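Local coordinates for pyruvate kinase (Pyrobaculum aerophilum, PDB 3QTG), which catalyses the last step of glycolysis, interconverting phosphoenolpyruvate plus ADP with pyruvate plus ATP, using a divalent metal cation, at residues A[45-50]-A[75-80]; A[198-203]-A[223-228]; A[23-28]-A[58-63]; A[286-291]-A[320-325]. One frame throughout, in Å; residues are numbered along the deposited sequence.

Contact 1: residues A[45-50]-A[75-80]; sequences VRINLA and LAVIVD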
loop_
_atom_site.group_PDB
_atom_site.type_symbol
_atom_site.label_atom_id
_atom_site.label_comp_id
_atom_site.label_asym_id
_atom_site.label_seq_id
_atom_site.Cartn_x
_atom_site.Cartn_y
_atom_site.Cartn_z
ATOM N N VAL A 45 -12.623 -38.535 -8.545
ATOM C CA VAL A 45 -12.898 -39.695 -7.703
ATOM C C VAL A 45 -11.586 -40.206 -7.167
ATOM O O VAL A 45 -10.557 -40.109 -7.844
ATOM C CB VAL A 45 -13.676 -40.871 -8.442
ATOM C CG1 VAL A 45 -15.013 -40.392 -9.017
ATOM C CG2 VAL A 45 -12.819 -41.519 -9.513
ATOM N N ARG A 46 -11.631 -40.732 -5.948
ATOM C CA ARG A 46 -10.480 -41.339 -5.314
ATOM C C ARG A 46 -10.714 -42.862 -5.171
ATOM O O ARG A 46 -11.830 -43.310 -4.914
ATOM C CB ARG A 46 -10.202 -40.686 -3.942
ATOM C CG ARG A 46 -8.797 -41.014 -3.377
ATOM C CD ARG A 46 -8.499 -40.476 -1.959
ATOM N NE ARG A 46 -9.347 -41.106 -0.980
ATOM C CZ ARG A 46 -8.976 -41.914 0.012
ATOM N NH1 ARG A 46 -7.715 -42.245 0.267
ATOM N NH2 ARG A 46 -9.919 -42.386 0.785
ATOM N N ILE A 47 -9.658 -43.641 -5.361
ATOM C CA ILE A 47 -9.712 -45.076 -5.098
ATOM C C ILE A 47 -8.554 -45.394 -4.171
ATOM O O ILE A 47 -7.400 -45.062 -4.467
ATOM C CB ILE A 47 -9.696 -45.931 -6.416
ATOM C CG1 ILE A 47 -10.972 -45.666 -7.239
ATOM C CG2 ILE A 47 -9.574 -47.424 -6.103
ATOM C CD1 ILE A 47 -10.826 -45.923 -8.728
ATOM N N ASN A 48 -8.883 -45.969 -3.018
ATOM C CA ASN A 48 -7.914 -46.270 -1.981
ATOM C C ASN A 48 -7.368 -47.676 -2.209
ATOM O O ASN A 48 -8.110 -48.657 -2.123
ATOM C CB ASN A 48 -8.603 -46.164 -0.621
ATOM C CG ASN A 48 -7.642 -46.258 0.554
ATOM O OD1 ASN A 48 -6.423 -46.391 0.398
ATOM N ND2 ASN A 48 -8.198 -46.183 1.747
ATOM N N LEU A 49 -6.072 -47.771 -2.517
ATOM C CA LEU A 49 -5.456 -49.054 -2.853
ATOM C C LEU A 49 -5.133 -49.914 -1.609
ATOM O O LEU A 49 -4.576 -51.011 -1.733
ATOM C CB LEU A 49 -4.220 -48.854 -3.748
ATOM C CG LEU A 49 -4.403 -48.163 -5.112
ATOM C CD1 LEU A 49 -3.084 -48.069 -5.851
ATOM C CD2 LEU A 49 -5.457 -48.848 -5.977
ATOM N N ALA A 50 -5.464 -49.389 -0.426
ATOM C CA ALA A 50 -5.543 -50.174 0.810
ATOM C C ALA A 50 -6.724 -51.163 0.769
ATOM O O ALA A 50 -6.560 -52.343 1.074
ATOM C CB ALA A 50 -5.683 -49.244 2.012
ATOM N N LEU A 75 -13.235 -36.204 -15.704
ATOM C CA LEU A 75 -13.164 -36.399 -14.266
ATOM C C LEU A 75 -11.776 -36.878 -13.955
ATOM O O LEU A 75 -11.207 -37.654 -14.711
ATOM C CB LEU A 75 -14.201 -37.429 -13.790
ATOM C CG LEU A 75 -15.695 -37.075 -13.842
ATOM C CD1 LEU A 75 -16.531 -38.251 -13.338
ATOM C CD2 LEU A 75 -16.050 -35.802 -13.060
ATOM N N ALA A 76 -11.217 -36.396 -12.861
ATOM C CA ALA A 76 -9.927 -36.880 -12.387
ATOM C C ALA A 76 -10.111 -38.202 -11.656
ATOM O O ALA A 76 -11.028 -38.347 -10.834
ATOM C CB ALA A 76 -9.270 -35.857 -11.457
ATOM N N VAL A 77 -9.223 -39.149 -11.947
ATOM C CA VAL A 77 -9.097 -40.369 -11.154
ATOM C C VAL A 77 -7.830 -40.304 -10.325
ATOM O O VAL A 77 -6.722 -40.156 -10.859
ATOM C CB VAL A 77 -9.098 -41.649 -12.047
ATOM C CG1 VAL A 77 -8.755 -42.899 -11.225
ATOM C CG2 VAL A 77 -10.434 -41.806 -12.715
ATOM N N ILE A 78 -8.014 -40.430 -9.010
ATOM C CA ILE A 78 -6.950 -40.445 -8.030
ATOM C C ILE A 78 -6.838 -41.861 -7.411
ATOM O O ILE A 78 -7.829 -42.452 -6.965
ATOM C CB ILE A 78 -7.253 -39.421 -6.901
ATOM C CG1 ILE A 78 -7.517 -38.026 -7.486
ATOM C CG2 ILE A 78 -6.127 -39.399 -5.853
ATOM C CD1 ILE A 78 -8.471 -37.159 -6.660
ATOM N N VAL A 79 -5.634 -42.410 -7.378
ATOM C CA VAL A 79 -5.435 -43.634 -6.614
ATOM C C VAL A 79 -4.574 -43.277 -5.414
ATOM O O VAL A 79 -3.572 -42.589 -5.548
ATOM C CB VAL A 79 -4.851 -44.824 -7.461
ATOM C CG1 VAL A 79 -5.801 -45.191 -8.633
ATOM C CG2 VAL A 79 -3.436 -44.516 -7.974
ATOM N N ASP A 80 -4.988 -43.746 -4.245
ATOM C CA ASP A 80 -4.288 -43.448 -3.007
ATOM C C ASP A 80 -3.505 -44.671 -2.511
ATOM O O ASP A 80 -4.080 -45.718 -2.209
ATOM C CB ASP A 80 -5.286 -42.943 -1.959
ATOM C CG ASP A 80 -4.615 -42.185 -0.834
ATOM O OD1 ASP A 80 -3.409 -42.440 -0.593
ATOM O OD2 ASP A 80 -5.279 -41.320 -0.190
#
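Arg46 and Asp80 face each other across two neighbouring parallel strands of the TIM barrel, 44-48 and 76-80, the strands of one beta-alpha-beta unit. The axes of the two short strand segments come within 4.5 Å at 23°, and the pairing is regular: Val45 O accepts from Ile78 N and Ile47 O from Asp80 N, while Ile47 N gives to Ile78 O. Arg46, Asn48, Ile78 and Asp80 lie on one face of the sheet. There the arginine chain leaves with CG anti to the backbone N (chi1 -165°), passes Ile78 CG2 at 4.0 Å from CG, and bends at chi3, which turns the guanidinium toward the carboxylate. Arg46 NH1 meets Asp80 OD2 at 2.6 Å in a salt bridge. The two planes stand 79° apart: the oxygen is near the guanidinium plane, but the nitrogen approaches from above the carboxylate plane. Asp80 OD1 is bridged to Lys230, and Arg46 NE is bonded to Thr22, so each group has a second partner. By similarity Arg46 binds substrate, and Asn48 and Asp80 bind potassium. A leucine in place of Arg46 would probably leave Asp80 OD2 without its cationic mate and the substrate site short of a positive charge. The other face is apolar, with Val45 CG2 against Val77 CG2 at 4.0 Å and Leu49 CD1 against Val79 CB; helix 54-71 packs on this side. Past the strand end, Asn48 OD1 accepts from Ala50 N at 3.3 Å in an Asx turn, the donor lying above the carbonyl plane.

Contact 2: residues A[198-203]-A[223-228]; sequences DYVAIS and FQSQVA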
loop_
_atom_site.group_PDB
_atom_site.type_symbol
_atom_site.label_atom_id
_atom_site.label_comp_id
_atom_site.label_asym_id
_atom_site.label_seq_id
_atom_site.Cartn_x
_atom_site.Cartn_y
_atom_site.Cartn_z
ATOM N N ASP A 198 -4.930 -40.389 -13.175
ATOM C CA ASP A 198 -4.546 -38.989 -13.302
ATOM C C ASP A 198 -3.672 -38.520 -12.139
ATOM O O ASP A 198 -2.787 -37.697 -12.324
ATOM C CB ASP A 198 -5.812 -38.135 -13.457
ATOM C CG ASP A 198 -6.730 -38.652 -14.599
ATOM O OD1 ASP A 198 -6.234 -38.797 -15.747
ATOM O OD2 ASP A 198 -7.933 -38.918 -14.352
ATOM N N TYR A 199 -3.906 -39.067 -10.954
ATOM C CA TYR A 199 -3.144 -38.699 -9.757
ATOM C C TYR A 199 -2.825 -39.930 -8.947
ATOM O O TYR A 199 -3.657 -40.825 -8.826
ATOM C CB TYR A 199 -3.963 -37.758 -8.869
ATOM C CG TYR A 199 -4.160 -36.372 -9.439
ATOM C CD1 TYR A 199 -3.351 -35.305 -9.023
ATOM C CD2 TYR A 199 -5.157 -36.120 -10.392
ATOM C CE1 TYR A 199 -3.532 -34.027 -9.551
ATOM C CE2 TYR A 199 -5.339 -34.861 -10.919
ATOM C CZ TYR A 199 -4.522 -33.819 -10.497
ATOM O OH TYR A 199 -4.717 -32.560 -11.009
ATOM N N VAL A 200 -1.624 -39.951 -8.384
ATOM C CA VAL A 200 -1.193 -40.978 -7.442
ATOM C C VAL A 200 -0.872 -40.280 -6.130
ATOM O O VAL A 200 0.005 -39.414 -6.083
ATOM C CB VAL A 200 0.097 -41.706 -7.941
ATOM C CG1 VAL A 200 0.777 -42.493 -6.813
ATOM C CG2 VAL A 200 -0.211 -42.597 -9.119
ATOM N N ALA A 201 -1.575 -40.653 -5.071
ATOM C CA ALA A 201 -1.375 -40.007 -3.789
ATOM C C ALA A 201 -0.439 -40.837 -2.881
ATOM O O ALA A 201 -0.672 -42.020 -2.659
ATOM C CB ALA A 201 -2.721 -39.710 -3.128
ATOM N N ILE A 202 0.639 -40.204 -2.416
ATOM C CA ILE A 202 1.694 -40.843 -1.615
ATOM C C ILE A 202 1.383 -40.677 -0.135
ATOM O O ILE A 202 1.128 -39.555 0.323
ATOM C CB ILE A 202 3.062 -40.160 -1.818
ATOM C CG1 ILE A 202 3.491 -40.199 -3.265
ATOM C CG2 ILE A 202 4.153 -40.831 -0.964
ATOM C CD1 ILE A 202 4.781 -39.444 -3.477
ATOM N N SER A 203 1.439 -41.785 0.607
ATOM C CA SER A 203 1.292 -41.756 2.065
ATOM C C SER A 203 2.627 -41.713 2.795
ATOM O O SER A 203 3.571 -42.371 2.400
ATOM C CB SER A 203 0.462 -42.948 2.552
ATOM O OG SER A 203 -0.849 -42.890 1.995
ATOM N N PHE A 223 3.558 -44.782 -16.107
ATOM C CA PHE A 223 2.520 -43.851 -15.668
ATOM C C PHE A 223 2.845 -42.437 -16.118
ATOM O O PHE A 223 4.017 -42.046 -16.158
ATOM C CB PHE A 223 2.363 -43.858 -14.145
ATOM C CG PHE A 223 1.596 -45.035 -13.615
ATOM C CD1 PHE A 223 2.196 -46.293 -13.525
ATOM C CD2 PHE A 223 0.278 -44.889 -13.200
ATOM C CE1 PHE A 223 1.497 -47.381 -13.027
ATOM C CE2 PHE A 223 -0.432 -45.975 -12.699
ATOM C CZ PHE A 223 0.187 -47.229 -12.611
ATOM N N GLN A 224 1.803 -41.676 -16.441
ATOM C CA GLN A 224 1.935 -40.232 -16.659
ATOM C C GLN A 224 1.003 -39.500 -15.697
ATOM O O GLN A 224 0.075 -38.812 -16.108
ATOM C CB GLN A 224 1.626 -39.867 -18.112
ATOM C CG GLN A 224 2.586 -40.484 -19.120
ATOM C CD GLN A 224 2.039 -40.482 -20.535
ATOM O OE1 GLN A 224 2.281 -41.413 -21.304
ATOM N NE2 GLN A 224 1.292 -39.445 -20.883
ATOM N N SER A 225 1.253 -39.669 -14.407
ATOM C CA SER A 225 0.356 -39.164 -13.382
ATOM C C SER A 225 0.984 -38.039 -12.566
ATOM O O SER A 225 2.209 -37.977 -12.429
ATOM C CB SER A 225 -0.076 -40.313 -12.484
ATOM O OG SER A 225 -0.889 -41.216 -13.227
ATOM N N GLN A 226 0.143 -37.141 -12.048
ATOM C CA GLN A 226 0.593 -36.107 -11.110
ATOM C C GLN A 226 0.793 -36.791 -9.772
ATOM O O GLN A 226 0.027 -37.686 -9.422
ATOM C CB GLN A 226 -0.478 -35.029 -10.953
ATOM C CG GLN A 226 -0.781 -34.256 -12.226
ATOM C CD GLN A 226 0.359 -33.339 -12.600
ATOM O OE1 GLN A 226 1.013 -33.533 -13.615
ATOM N NE2 GLN A 226 0.618 -32.352 -11.770
ATOM N N VAL A 227 1.812 -36.380 -9.028
ATOM C CA VAL A 227 2.064 -36.945 -7.707
ATOM C C VAL A 227 1.512 -36.033 -6.602
ATOM O O VAL A 227 1.949 -34.893 -6.431
ATOM C CB VAL A 227 3.556 -37.251 -7.492
ATOM C CG1 VAL A 227 3.778 -37.812 -6.128
ATOM C CG2 VAL A 227 4.020 -38.254 -8.538
ATOM N N ALA A 228 0.534 -36.557 -5.872
ATOM C CA ALA A 228 -0.093 -35.830 -4.775
ATOM C C ALA A 228 0.533 -36.298 -3.470
ATOM O O ALA A 228 0.636 -37.508 -3.213
ATOM C CB ALA A 228 -1.602 -36.052 -4.790
#
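Ala228 packs against Val200 and Ala201 across two parallel strands, and has more surface buried by the contact than any other residue in it, followed by Val200 and Gln226. Its backbone is held at both ends: Ala228 N gives to Val200 O, and its own O receives Ile202 N at 2.8 Å in a nearly straight bond. Its methyl lies 4.2 Å from Ala201 CB, on the face shared with Tyr199 and Gln226. Val200 sits on the opposite face; its N bonds to Gln226 O, and its CG2 reaches Ser225 CB at 4.1 Å. Strands 199-202 and 226-231 are thus parallel neighbours of the TIM barrel, joined through helix 208-220 in a right-handed beta-alpha-beta crossover, and the axes of the two short strand segments are inclined by 29°. Gln226 runs side by side with Tyr199. Its CB approaches the ring obliquely, 3.5 Å from Tyr199 CD1, and its CG makes an off-centre CH-pi contact, 4.3 Å from the ring centroid. With CG anti to the carbonyl carbon (chi1 -63°) and a bend at chi2, the Gln226 chain then carries its amide away, at 81° to the ring plane. The phenol oxygen of Tyr199 bonds to Ser411 O. Replacing Tyr199 by alanine would probably open a gap beside the Gln226 chain and leave Ser411 O without this donor. Diagonally across the strands, Ile202 CD1, just past the last bridge, presses unusually tightly on Val227 CG1 at 3.3 Å.

Contact 3: residues A[23-28]-A[58-63]; sequences LGPSTD and KFRIEA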
loop_
_atom_site.group_PDB
_atom_site.type_symbol
_atom_site.label_atom_id
_atom_site.label_comp_id
_atom_site.label_asym_id
_atom_site.label_seq_id
_atom_site.Cartn_x
_atom_site.Cartn_y
_atom_site.Cartn_z
ATOM N N LEU A 23 -14.568 -43.794 -3.890
ATOM C CA LEU A 23 -15.426 -44.888 -4.315
ATOM C C LEU A 23 -15.193 -46.102 -3.434
ATOM O O LEU A 23 -14.050 -46.449 -3.129
ATOM C CB LEU A 23 -15.147 -45.247 -5.771
ATOM C CG LEU A 23 -15.373 -44.179 -6.839
ATOM C CD1 LEU A 23 -15.027 -44.787 -8.193
ATOM C CD2 LEU A 23 -16.815 -43.622 -6.837
ATOM N N GLY A 24 -16.282 -46.748 -3.034
ATOM C CA GLY A 24 -16.197 -47.935 -2.186
ATOM C C GLY A 24 -17.408 -48.818 -2.386
ATOM O O GLY A 24 -18.111 -48.665 -3.392
ATOM N N PRO A 25 -17.668 -49.743 -1.432
ATOM C CA PRO A 25 -18.858 -50.595 -1.498
ATOM C C PRO A 25 -20.171 -49.815 -1.561
ATOM O O PRO A 25 -21.087 -50.248 -2.255
ATOM C CB PRO A 25 -18.779 -51.413 -0.206
ATOM C CG PRO A 25 -17.308 -51.431 0.134
ATOM C CD PRO A 25 -16.834 -50.064 -0.254
ATOM N N SER A 26 -20.251 -48.669 -0.875
ATOM C CA SER A 26 -21.467 -47.839 -0.886
ATOM C C SER A 26 -21.792 -47.255 -2.255
ATOM O O SER A 26 -22.957 -46.976 -2.551
ATOM C CB SER A 26 -21.366 -46.707 0.129
ATOM O OG SER A 26 -21.300 -47.217 1.441
ATOM N N THR A 27 -20.770 -47.072 -3.090
ATOM C CA THR A 27 -20.988 -46.560 -4.439
ATOM C C THR A 27 -21.128 -47.698 -5.466
ATOM O O THR A 27 -21.845 -47.560 -6.463
ATOM C CB THR A 27 -19.898 -45.536 -4.871
ATOM O OG1 THR A 27 -18.606 -46.108 -4.657
ATOM C CG2 THR A 27 -20.009 -44.233 -4.055
ATOM N N ASP A 28 -20.437 -48.808 -5.218
ATOM C CA ASP A 28 -20.560 -50.015 -6.046
ATOM C C ASP A 28 -22.013 -50.457 -6.265
ATOM O O ASP A 28 -22.381 -50.859 -7.368
ATOM C CB ASP A 28 -19.771 -51.171 -5.421
ATOM C CG ASP A 28 -18.267 -50.968 -5.501
ATOM O OD1 ASP A 28 -17.822 -50.024 -6.191
ATOM O OD2 ASP A 28 -17.523 -51.750 -4.867
ATOM N N LYS A 58 -10.264 -51.590 -11.437
ATOM C CA LYS A 58 -10.553 -51.673 -12.869
ATOM C C LYS A 58 -12.009 -51.337 -13.204
ATOM O O LYS A 58 -12.262 -50.524 -14.093
ATOM C CB LYS A 58 -10.170 -53.068 -13.412
ATOM C CG LYS A 58 -10.173 -53.192 -14.923
ATOM C CD LYS A 58 -9.498 -54.508 -15.391
ATOM C CE LYS A 58 -9.649 -54.712 -16.891
ATOM N NZ LYS A 58 -9.049 -53.599 -17.693
ATOM N N PHE A 59 -12.942 -51.974 -12.490
ATOM C CA PHE A 59 -14.394 -51.803 -12.678
ATOM C C PHE A 59 -14.912 -50.415 -12.274
ATOM O O PHE A 59 -15.839 -49.893 -12.899
ATOM C CB PHE A 59 -15.156 -52.933 -11.944
ATOM C CG PHE A 59 -16.395 -52.475 -11.190
ATOM C CD1 PHE A 59 -16.335 -52.207 -9.818
ATOM C CD2 PHE A 59 -17.625 -52.343 -11.840
ATOM C CE1 PHE A 59 -17.470 -51.792 -9.110
ATOM C CE2 PHE A 59 -18.773 -51.920 -11.140
ATOM C CZ PHE A 59 -18.690 -51.642 -9.770
ATOM N N ARG A 60 -14.332 -49.830 -11.224
ATOM C CA ARG A 60 -14.724 -48.487 -10.776
ATOM C C ARG A 60 -14.280 -47.424 -11.793
ATOM O O ARG A 60 -15.065 -46.561 -12.198
ATOM C CB ARG A 60 -14.170 -48.191 -9.376
ATOM C CG ARG A 60 -14.909 -48.930 -8.249
ATOM C CD ARG A 60 -14.106 -48.992 -6.957
ATOM N NE ARG A 60 -14.778 -49.789 -5.920
ATOM C CZ ARG A 60 -14.225 -50.150 -4.765
ATOM N NH1 ARG A 60 -12.988 -49.786 -4.466
ATOM N NH2 ARG A 60 -14.911 -50.871 -3.888
ATOM N N ILE A 61 -13.022 -47.516 -12.215
ATOM C CA ILE A 61 -12.476 -46.654 -13.245
ATOM C C ILE A 61 -13.287 -46.745 -14.538
ATOM O O ILE A 61 -13.622 -45.711 -15.124
ATOM C CB ILE A 61 -10.977 -46.945 -13.485
ATOM C CG1 ILE A 61 -10.175 -46.534 -12.239
ATOM C CG2 ILE A 61 -10.481 -46.258 -14.775
ATOM C CD1 ILE A 61 -8.657 -46.509 -12.398
ATOM N N GLU A 62 -13.626 -47.966 -14.961
ATOM C CA GLU A 62 -14.480 -48.171 -16.154
ATOM C C GLU A 62 -15.842 -47.470 -16.050
ATOM O O GLU A 62 -16.309 -46.866 -17.009
ATOM C CB GLU A 62 -14.677 -49.672 -16.451
ATOM C CG GLU A 62 -13.584 -50.305 -17.319
ATOM C CD GLU A 62 -13.565 -51.829 -17.216
ATOM O OE1 GLU A 62 -13.519 -52.346 -16.080
ATOM O OE2 GLU A 62 -13.590 -52.519 -18.264
ATOM N N ALA A 63 -16.480 -47.562 -14.890
ATOM C CA ALA A 63 -17.749 -46.871 -14.652
ATOM C C ALA A 63 -17.584 -45.337 -14.689
ATOM O O ALA A 63 -18.468 -44.602 -15.160
ATOM C CB ALA A 63 -18.339 -47.310 -13.317
#
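Arg60 and Asp28 form the dense part of this contact, which joins the helix 54-71 to the loop and short helix 25-28 that follow strand 18-22 of the barrel. The arginine reaches out with its chain extended from CG to NE and grips the carboxylate side-on: NE gives to Asp28 OD1 at 3.1 Å and NH2 to Asp28 OD2 at 2.9 Å, the latter with an N-H...O angle of 168°. Both oxygens are met on their syn sides, and both lie near the guanidinium plane; the two flat groups are 31° apart. The aliphatic stem is packed as well: Leu23 runs past it in the opposite sense and sets CD1 3.7 Å from Arg60 CB. Over one guanidinium face, offset toward its rim, lie Gly24 CA and Leu23 O. Gly24 is the N-cap of the short helix, and its carbonyl takes Thr27 N, Asp28 N and the Thr27 hydroxyl, which steadies the turn bearing Asp28.

The outer side is looser. Phe59, exposed, touches with one edge alone, its CE1 3.4 Å from Asp28 OD1, with Asp28 OD1 and CG near the ring plane. Pro25, also exposed, approaches no closer than 3.9 Å, from its N to Arg60 NH2. With one bond to each carboxylate oxygen, the bidentate grip is likely to restrict the rotation of both charged groups, and the ring-edge hydrogens of Phe59 probably add a weak electrostatic attraction to the same oxygen that NE uses.

Contact 4: residues A[286-291]-A[320-325]; sequences VATQLL and WLTNET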
loop_
_atom_site.group_PDB
_atom_site.type_symbol
_atom_site.label_atom_id
_atom_site.label_comp_id
_atom_site.label_asym_id
_atom_site.label_seq_id
_atom_site.Cartn_x
_atom_site.Cartn_y
_atom_site.Cartn_z
ATOM N N VAL A 286 -7.947 -30.578 1.032
ATOM C CA VAL A 286 -8.199 -31.021 2.398
ATOM C C VAL A 286 -9.065 -32.285 2.316
ATOM O O VAL A 286 -10.098 -32.294 1.647
ATOM C CB VAL A 286 -8.817 -29.917 3.284
ATOM C CG1 VAL A 286 -9.193 -30.468 4.651
ATOM C CG2 VAL A 286 -7.815 -28.735 3.474
ATOM N N ALA A 287 -8.596 -33.348 2.969
ATOM C CA ALA A 287 -9.192 -34.688 2.914
ATOM C C ALA A 287 -9.580 -35.200 4.306
ATOM O O ALA A 287 -8.866 -34.941 5.278
ATOM C CB ALA A 287 -8.189 -35.672 2.274
ATOM N N THR A 288 -10.682 -35.961 4.360
ATOM C CA THR A 288 -11.151 -36.738 5.532
ATOM C C THR A 288 -11.796 -35.845 6.585
ATOM O O THR A 288 -11.375 -34.690 6.763
ATOM C CB THR A 288 -10.033 -37.605 6.203
ATOM O OG1 THR A 288 -9.220 -36.783 7.044
ATOM C CG2 THR A 288 -9.156 -38.299 5.192
ATOM N N GLN A 289 -12.813 -36.367 7.279
ATOM C CA GLN A 289 -13.429 -35.658 8.399
ATOM C C GLN A 289 -14.045 -34.326 7.965
ATOM O O GLN A 289 -13.879 -33.292 8.647
ATOM C CB GLN A 289 -12.389 -35.371 9.500
ATOM C CG GLN A 289 -11.625 -36.577 10.019
ATOM C CD GLN A 289 -12.327 -37.255 11.153
ATOM O OE1 GLN A 289 -13.090 -36.624 11.905
ATOM N NE2 GLN A 289 -12.080 -38.556 11.303
ATOM N N LEU A 290 -14.724 -34.335 6.825
ATOM C CA LEU A 290 -15.433 -33.143 6.388
ATOM C C LEU A 290 -16.919 -33.245 6.714
ATOM O O LEU A 290 -17.501 -32.314 7.273
ATOM C CB LEU A 290 -15.176 -32.869 4.897
ATOM C CG LEU A 290 -13.737 -32.468 4.549
ATOM C CD1 LEU A 290 -13.475 -32.679 3.086
ATOM C CD2 LEU A 290 -13.370 -31.028 4.993
ATOM N N LEU A 291 -17.530 -34.376 6.346
ATOM C CA LEU A 291 -18.958 -34.606 6.561
ATOM C C LEU A 291 -19.147 -35.950 7.251
ATOM O O LEU A 291 -20.025 -36.748 6.906
ATOM C CB LEU A 291 -19.735 -34.525 5.238
ATOM C CG LEU A 291 -19.682 -33.187 4.475
ATOM C CD1 LEU A 291 -20.324 -33.300 3.097
ATOM C CD2 LEU A 291 -20.349 -32.065 5.276
ATOM N N TRP A 320 -11.980 -33.502 -0.334
ATOM C CA TRP A 320 -12.080 -34.921 -0.642
ATOM C C TRP A 320 -12.898 -35.612 0.440
ATOM O O TRP A 320 -12.503 -35.638 1.596
ATOM C CB TRP A 320 -10.679 -35.541 -0.675
ATOM C CG TRP A 320 -9.745 -35.026 -1.746
ATOM C CD1 TRP A 320 -9.897 -33.908 -2.529
ATOM C CD2 TRP A 320 -8.505 -35.625 -2.142
ATOM N NE1 TRP A 320 -8.833 -33.787 -3.390
ATOM C CE2 TRP A 320 -7.968 -34.834 -3.179
ATOM C CE3 TRP A 320 -7.807 -36.774 -1.737
ATOM C CZ2 TRP A 320 -6.747 -35.142 -3.809
ATOM C CZ3 TRP A 320 -6.594 -37.071 -2.357
ATOM C CH2 TRP A 320 -6.073 -36.254 -3.376
ATOM N N LEU A 321 -14.039 -36.163 0.064
ATOM C CA LEU A 321 -14.791 -37.046 0.953
ATOM C C LEU A 321 -14.197 -38.442 0.917
ATOM O O LEU A 321 -13.824 -38.941 -0.152
ATOM C CB LEU A 321 -16.261 -37.093 0.530
ATOM C CG LEU A 321 -17.026 -35.764 0.448
ATOM C CD1 LEU A 321 -18.502 -35.978 0.103
ATOM C CD2 LEU A 321 -16.880 -34.966 1.740
ATOM N N THR A 322 -14.107 -39.080 2.085
ATOM C CA THR A 322 -13.563 -40.429 2.157
ATOM C C THR A 322 -14.630 -41.441 2.586
ATOM O O THR A 322 -15.391 -41.903 1.735
ATOM C CB THR A 322 -12.245 -40.484 2.973
ATOM O OG1 THR A 322 -12.440 -39.862 4.247
ATOM C CG2 THR A 322 -11.149 -39.719 2.227
ATOM N N ASN A 323 -14.701 -41.764 3.881
ATOM C CA ASN A 323 -15.686 -42.727 4.416
ATOM C C ASN A 323 -17.123 -42.372 4.123
ATOM O O ASN A 323 -17.959 -43.271 3.919
ATOM C CB ASN A 323 -15.546 -42.846 5.916
ATOM C CG ASN A 323 -14.131 -43.123 6.347
ATOM O OD1 ASN A 323 -13.545 -42.333 7.093
ATOM N ND2 ASN A 323 -13.565 -44.235 5.883
ATOM N N GLU A 324 -17.399 -41.061 4.128
ATOM C CA GLU A 324 -18.719 -40.475 3.877
ATOM C C GLU A 324 -19.355 -41.025 2.611
ATOM O O GLU A 324 -20.583 -41.110 2.508
ATOM C CB GLU A 324 -18.624 -38.939 3.720
ATOM C CG GLU A 324 -18.047 -38.181 4.897
ATOM C CD GLU A 324 -16.558 -37.886 4.781
ATOM O OE1 GLU A 324 -15.811 -38.714 4.211
ATOM O OE2 GLU A 324 -16.124 -36.820 5.276
ATOM N N THR A 325 -18.520 -41.358 1.635
ATOM C CA THR A 325 -18.999 -41.896 0.363
ATOM C C THR A 325 -18.570 -43.353 0.136
ATOM O O THR A 325 -19.282 -44.115 -0.513
ATOM C CB THR A 325 -18.566 -41.003 -0.841
ATOM O OG1 THR A 325 -17.138 -40.998 -0.958
ATOM C CG2 THR A 325 -19.084 -39.551 -0.678
#
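Trp320 and Ala287 are paired across strands 284-287 and 318-321 of the TIM barrel, and backbone bonds make the first layer of the contact. Trp320 N gives to Val286 O at 3.0 Å, and Thr288 N gives to Trp320 O in a weak bond of 3.3 Å. Beyond this bridge regular pairing gives way to loop and helix, and a carboxylate takes over. Glu324 bends at chi2 (96°), bringing its OE2 to two consecutive amides: Leu291 N at 3.0 Å, on the anti lone pair, and Leu290 N at 3.2 Å, nearly along the C-O direction. Its other oxygen, OE1, accepts from Thr322 N at 2.7 Å on the syn side. Three backbone N-H groups therefore grip one buried carboxylate, tying the loop after strand 284-287 to the start of helix 323-326. Thr288, which binds substrate by similarity, gives from OG1 to Ala287 O at 2.6 Å, and OG1 is also bonded to Gly255 N. Such a loop at the C-terminal strand ends is where TIM barrels carry their active sites. Apolar contacts fill in around these bonds: Ala287 CB against Trp320 CB at 3.9 Å, Leu291 CD1 against Leu321 CD2 at 4.1 Å, and Thr288 CG2 against Thr322 CG2. Leu291 and Leu321 both pack on helix 331-343, while Trp320 and Thr322 lean on strand 18-22, which closes the barrel beside strand 318-321.

How the contacts relate
Contacts 1, 2 and 4 are buried and belong to the same eight-stranded barrel; contact 3, whose centre is about 18 Å from the centre of the chain, is only partly buried. Contacts 1 and 2 are direct neighbours through strands 76-80 and 199-202, where Val79 O meets Ala201 N at 2.8 Å. One half of contact 3, helix 54-71, belongs to the beta-alpha-beta unit of contact 1, and Ile61 packs on Ile47 and Val77. Contact 4 approaches contact 1 through Trp320 and Thr322 beside Arg46. Contact 2 is held by backbone hydrogen bonds, with mostly carbon contacts between its side chains, whereas both salt bridges are arginine-aspartate: single in contact 1, bidentate in contact 3. Contact 4 relies on a carboxylate holding amides.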